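Local coordinates for protein putative acetyl/propionyl-CoA carboxylase, alpha subunit (Methylibium petroleiphilum, PDB 2O1Q) that binds zinc in a cupin-type fold and is probably an oxidoreductase, tentatively named an acetylacetone dioxygenase, at residues S56-V61 and L121-P126; V63-Y68 and E96-R101. One frame throughout, in Å; residues are numbered along the deposited sequence.

Interaction 1: residues S56-V61 and L121-P126; sequences SFAAHV and LTFVKP. With ZN (zinc ion), chain C.
His60 and Phe123 sit opposite each other as a non-hydrogen-bonded pair where strand 55-62 runs antiparallel to strand 121-124, part of the cupin beta-barrel around the zinc site. Next to them, Val61 and Thr122 make the hydrogen-bonded pair: Val61 N donates a hydrogen bond to Thr122 O at 2.8 Å, and Thr122 N returns a bond to Val61 O lying in the carbonyl plane. Val124 N reaches Ala59 O at 3.1 Å from above that carbonyl's plane, and a water donates to both Ala59 O and Val124 O, bridging the two carbonyls. Two CH-pi contacts involve the histidine. Its CB lies over one face of the Phe123 ring, 4.0 Å from the centroid, while Leu121 CD1 makes a CH-pi contact 4.2 Å from the centroid of the His60 ring. The two aromatic rings themselves meet obliquely, with planes at 50°. Val61, on the face away from His60 and Phe123, touches Val124 CG1 through CG2. With CG between the backbone N and the carbonyl carbon (chi1 66°), the His60 imidazole swings back toward Ala58 and spans two fixed points, NE2 on the zinc ion at 2.0 Å and ND1 donating almost straight to Ala58 O at 2.8 Å.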
loop_
_atom_site.group_PDB
_atom_site.type_symbol
_atom_site.label_atom_id
_atom_site.label_comp_id
_atom_site.label_asym_id
_atom_site.label_seq_id
_atom_site.Cartn_x
_atom_site.Cartn_y
_atom_site.Cartn_z
ATOM N N SER A 56 23.835 16.980 -1.133
ATOM C CA SER A 56 23.507 15.721 -1.717
ATOM C C SER A 56 23.144 14.674 -0.702
ATOM O O SER A 56 23.551 14.778 0.439
ATOM C CB SER A 56 24.624 15.163 -2.629
ATOM O OG SER A 56 25.839 14.933 -1.878
ATOM N N PHE A 57 22.447 13.619 -1.140
ATOM C CA PHE A 57 22.223 12.438 -0.335
ATOM C C PHE A 57 23.096 11.275 -0.708
ATOM O O PHE A 57 23.472 11.153 -1.867
ATOM C CB PHE A 57 20.813 12.001 -0.523
ATOM C CG PHE A 57 19.816 12.878 0.129
ATOM C CD1 PHE A 57 19.536 12.779 1.475
ATOM C CD2 PHE A 57 19.099 13.778 -0.627
ATOM C CE1 PHE A 57 18.515 13.578 2.070
ATOM C CE2 PHE A 57 18.148 14.557 -0.090
ATOM C CZ PHE A 57 17.838 14.488 1.287
ATOM N N ALA A 58 23.420 10.429 0.260
ATOM C CA ALA A 58 24.246 9.275 0.001
ATOM C C ALA A 58 23.509 8.299 -0.896
ATOM O O ALA A 58 22.252 8.251 -0.945
ATOM C CB ALA A 58 24.643 8.599 1.297
ATOM N N ALA A 59 24.295 7.436 -1.559
ATOM C CA ALA A 59 23.717 6.449 -2.502
ATOM C C ALA A 59 22.711 5.550 -1.839
ATOM O O ALA A 59 22.957 5.062 -0.736
ATOM C CB ALA A 59 24.823 5.592 -3.123
ATOM N N HIS A 60 21.590 5.341 -2.493
ATOM C CA HIS A 60 20.514 4.589 -1.917
ATOM C C HIS A 60 19.574 4.057 -2.966
ATOM O O HIS A 60 19.576 4.503 -4.142
ATOM C CB HIS A 60 19.757 5.411 -0.866
ATOM C CG HIS A 60 19.031 6.578 -1.422
ATOM N ND1 HIS A 60 19.602 7.819 -1.548
ATOM C CD2 HIS A 60 17.758 6.695 -1.866
ATOM C CE1 HIS A 60 18.702 8.647 -2.057
ATOM N NE2 HIS A 60 17.588 7.986 -2.276
ATOM N N VAL A 61 18.785 3.077 -2.545
ATOM C CA VAL A 61 17.745 2.412 -3.358
ATOM C C VAL A 61 16.402 2.502 -2.636
ATOM O O VAL A 61 16.329 2.300 -1.419
ATOM C CB VAL A 61 18.116 0.987 -3.665
ATOM C CG1 VAL A 61 17.102 0.364 -4.653
ATOM C CG2 VAL A 61 19.520 0.944 -4.270
ATOM N N LEU A 121 14.588 3.243 2.660
ATOM C CA LEU A 121 15.677 3.422 1.715
ATOM C C LEU A 121 16.800 2.478 2.136
ATOM O O LEU A 121 17.176 2.429 3.346
ATOM C CB LEU A 121 16.183 4.868 1.695
ATOM C CG LEU A 121 15.133 5.944 1.442
ATOM C CD1 LEU A 121 15.752 7.348 1.369
ATOM C CD2 LEU A 121 14.312 5.598 0.212
ATOM N N THR A 122 17.367 1.782 1.153
ATOM C CA THR A 122 18.578 0.990 1.353
ATOM C C THR A 122 19.776 1.852 0.927
ATOM O O THR A 122 19.982 2.098 -0.253
ATOM C CB THR A 122 18.550 -0.320 0.597
ATOM O OG1 THR A 122 17.367 -1.032 0.979
ATOM C CG2 THR A 122 19.805 -1.137 0.895
ATOM N N PHE A 123 20.558 2.289 1.907
ATOM C CA PHE A 123 21.786 2.977 1.593
ATOM C C PHE A 123 22.832 1.935 1.261
ATOM O O PHE A 123 22.943 0.926 1.978
ATOM C CB PHE A 123 22.238 3.928 2.720
ATOM C CG PHE A 123 21.368 5.164 2.847
ATOM C CD1 PHE A 123 20.212 5.110 3.638
ATOM C CD2 PHE A 123 21.656 6.310 2.186
ATOM C CE1 PHE A 123 19.344 6.205 3.724
ATOM C CE2 PHE A 123 20.806 7.431 2.269
ATOM C CZ PHE A 123 19.639 7.360 3.054
ATOM N N VAL A 124 23.545 2.176 0.148
ATOM C CA VAL A 124 24.428 1.183 -0.461
ATOM C C VAL A 124 25.846 1.682 -0.634
ATOM O O VAL A 124 26.117 2.870 -0.665
ATOM C CB VAL A 124 23.875 0.681 -1.815
ATOM C CG1 VAL A 124 22.540 -0.057 -1.585
ATOM C CG2 VAL A 124 23.752 1.800 -2.854
ATOM N N LYS A 125 26.741 0.703 -0.666
ATOM C CA LYS A 125 28.147 0.885 -1.019
ATOM C C LYS A 125 28.233 0.917 -2.528
ATOM O O LYS A 125 27.262 0.545 -3.213
ATOM C CB LYS A 125 28.967 -0.292 -0.479
ATOM C CG LYS A 125 29.045 -0.343 1.021
ATOM C CD LYS A 125 29.850 -1.550 1.527
ATOM C CE LYS A 125 29.290 -2.097 2.844
ATOM N NZ LYS A 125 29.921 -3.384 3.247
ATOM N N PRO A 126 29.381 1.384 -3.070
ATOM C CA PRO A 126 29.554 1.397 -4.528
ATOM C C PRO A 126 29.218 0.077 -5.216
ATOM O O PRO A 126 28.602 0.091 -6.280
ATOM C CB PRO A 126 31.021 1.775 -4.704
ATOM C CG PRO A 126 31.331 2.608 -3.500
ATOM C CD PRO A 126 30.534 1.983 -2.374
HETATM ZN ZN ZN C . 16.057 8.646 -3.343
HETATM O O HOH W 1 25.269 5.015 0.772
#

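Interaction 2: residues V63-Y68 and E96-R101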
loop_
_atom_site.group_PDB
_atom_site.type_symbol
_atom_site.label_atom_id
_atom_site.label_comp_id
_atom_site.label_asym_id
_atom_site.label_seq_id
_atom_site.Cartn_x
_atom_site.Cartn_y
_atom_site.Cartn_z
ATOM N N VAL A 63 12.995 0.931 -1.903
ATOM C CA VAL A 63 12.394 -0.424 -1.902
ATOM C C VAL A 63 10.914 -0.343 -2.271
ATOM O O VAL A 63 10.339 -1.344 -2.619
ATOM C CB VAL A 63 12.605 -1.236 -0.587
ATOM C CG1 VAL A 63 14.075 -1.230 -0.165
ATOM C CG2 VAL A 63 11.654 -0.814 0.494
ATOM N N GLY A 64 10.295 0.843 -2.155
ATOM C CA GLY A 64 8.943 1.071 -2.586
ATOM C C GLY A 64 8.883 2.404 -3.267
ATOM O O GLY A 64 9.852 3.190 -3.298
ATOM N N PRO A 65 7.717 2.686 -3.799
ATOM C CA PRO A 65 7.537 3.936 -4.459
ATOM C C PRO A 65 7.643 5.154 -3.542
ATOM O O PRO A 65 7.177 5.151 -2.404
ATOM C CB PRO A 65 6.145 3.750 -5.100
ATOM C CG PRO A 65 5.441 2.916 -4.234
ATOM C CD PRO A 65 6.475 1.896 -3.765
ATOM N N GLY A 66 8.172 6.216 -4.115
ATOM C CA GLY A 66 8.240 7.505 -3.464
ATOM C C GLY A 66 7.808 8.570 -4.423
ATOM O O GLY A 66 7.947 8.411 -5.624
ATOM N N GLU A 67 7.258 9.660 -3.892
ATOM C CA GLU A 67 6.762 10.766 -4.725
ATOM C C GLU A 67 7.193 12.082 -4.101
ATOM O O GLU A 67 7.051 12.264 -2.860
ATOM C CB GLU A 67 5.242 10.734 -4.765
ATOM C CG GLU A 67 4.705 9.532 -5.387
ATOM C CD GLU A 67 3.185 9.575 -5.514
ATOM O OE1 GLU A 67 2.635 10.519 -6.133
ATOM O OE2 GLU A 67 2.554 8.576 -5.120
ATOM N N TYR A 68 7.711 13.001 -4.889
ATOM C CA TYR A 68 8.157 14.261 -4.401
ATOM C C TYR A 68 7.533 15.440 -5.116
ATOM O O TYR A 68 7.122 15.312 -6.269
ATOM C CB TYR A 68 9.680 14.390 -4.438
ATOM C CG TYR A 68 10.290 14.473 -5.821
ATOM C CD1 TYR A 68 10.266 15.669 -6.521
ATOM C CD2 TYR A 68 10.904 13.367 -6.404
ATOM C CE1 TYR A 68 10.796 15.734 -7.804
ATOM C CE2 TYR A 68 11.467 13.461 -7.681
ATOM C CZ TYR A 68 11.412 14.677 -8.359
ATOM O OH TYR A 68 11.914 14.733 -9.655
ATOM N N GLU A 96 9.301 8.238 -8.076
ATOM C CA GLU A 96 10.498 7.398 -8.023
ATOM C C GLU A 96 10.019 5.999 -7.662
ATOM O O GLU A 96 9.594 5.766 -6.554
ATOM C CB GLU A 96 11.532 8.019 -7.079
ATOM C CG GLU A 96 12.065 9.457 -7.623
ATOM C CD GLU A 96 12.840 9.453 -9.004
ATOM O OE1 GLU A 96 13.656 8.479 -9.085
ATOM O OE2 GLU A 96 12.713 10.292 -10.059
ATOM N N SER A 97 10.010 5.089 -8.646
ATOM C CA SER A 97 9.373 3.771 -8.510
ATOM C C SER A 97 10.153 2.852 -7.578
ATOM O O SER A 97 11.337 3.086 -7.244
ATOM C CB SER A 97 9.244 3.144 -9.873
ATOM O OG SER A 97 10.436 3.288 -10.640
ATOM N N ALA A 98 9.437 1.864 -7.092
ATOM C CA ALA A 98 10.113 0.788 -6.389
ATOM C C ALA A 98 11.342 0.321 -7.201
ATOM O O ALA A 98 11.293 0.063 -8.413
ATOM C CB ALA A 98 9.167 -0.388 -6.194
ATOM N N ASN A 99 12.437 0.155 -6.478
ATOM C CA ASN A 99 13.739 -0.258 -7.000
ATOM C C ASN A 99 14.568 0.876 -7.562
ATOM O O ASN A 99 15.691 0.635 -8.038
ATOM C CB ASN A 99 13.673 -1.424 -8.013
ATOM C CG ASN A 99 13.095 -2.667 -7.413
ATOM O OD1 ASN A 99 12.838 -2.748 -6.217
ATOM N ND2 ASN A 99 12.890 -3.653 -8.235
ATOM N N ALA A 100 14.039 2.098 -7.607
ATOM C CA ALA A 100 14.845 3.210 -8.116
ATOM C C ALA A 100 16.171 3.353 -7.375
ATOM O O ALA A 100 16.192 3.360 -6.149
ATOM C CB ALA A 100 14.065 4.578 -8.041
ATOM N N ARG A 101 17.263 3.507 -8.131
ATOM C CA ARG A 101 18.611 3.684 -7.561
ATOM C C ARG A 101 19.041 5.124 -7.687
ATOM O O ARG A 101 19.089 5.684 -8.794
ATOM C CB ARG A 101 19.650 2.884 -8.330
ATOM C CG ARG A 101 19.382 1.408 -8.384
HETATM O O HOH W 2 11.327 -3.621 -3.474
HETATM O O HOH W 3 11.479 12.214 -10.900
#
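Gly66 and Glu96 grip each other through a pair of backbone hydrogen bonds, Gly66 N to Glu96 O at 2.9 Å and Glu96 N to Gly66 O at 2.8 Å, and this antiparallel bridge is the tight part of the contact. Pro65 CA adds a CH contact to Glu96 O at 3.5 Å, and Gly64 C lies 3.7 Å from Ala98 CA. In Glu96, chi1 (-64°) puts CG beside the backbone N and at the edge of the Tyr68 ring, 4.0 Å from CE2; the bend at chi2 then directs the carboxylate. That carboxylate is held from elsewhere: OE2 forms a salt bridge with Arg78, and OE1 is hydrogen-bonded to His102. The other end is looser. Ala98 CB brushes Pro65 CD at 4.3 Å, and beyond it a water donates to Val63 O and, over a long 3.3 Å, to Asn99 OD1. Here Ser97 to Ala100 form a type II turn, with Asn99 at the third position in a positive-phi conformation and Ala100 N bonded back to Ser97 O. Within the cupin-like domain, this turn joins strand 92-96 to strand 101-102, which carries the zinc ligand His102.

The centres of interactions 1 and 2 lie 13 Å apart, and the two touch directly. Val61 CG1 packs 3.5 Å from Ala100 O, and Thr122 OG1 approaches Val63 CG1 to the same distance. Interaction 1 supplies one zinc ligand, His60, while interaction 2 contacts the other two histidine ligands. His62 follows His60 in the chain and is backbone hydrogen-bonded to Asn99 and Ala100 in the turn of interaction 2. That turn leads on to His102, the third histidine ligand, which binds the zinc ion through ND1. Residues 56-61 with 121-126 thus present a first-shell ligand, and residues 63-68 with 96-101, through Glu96 and the turn, contribute part of the second shell.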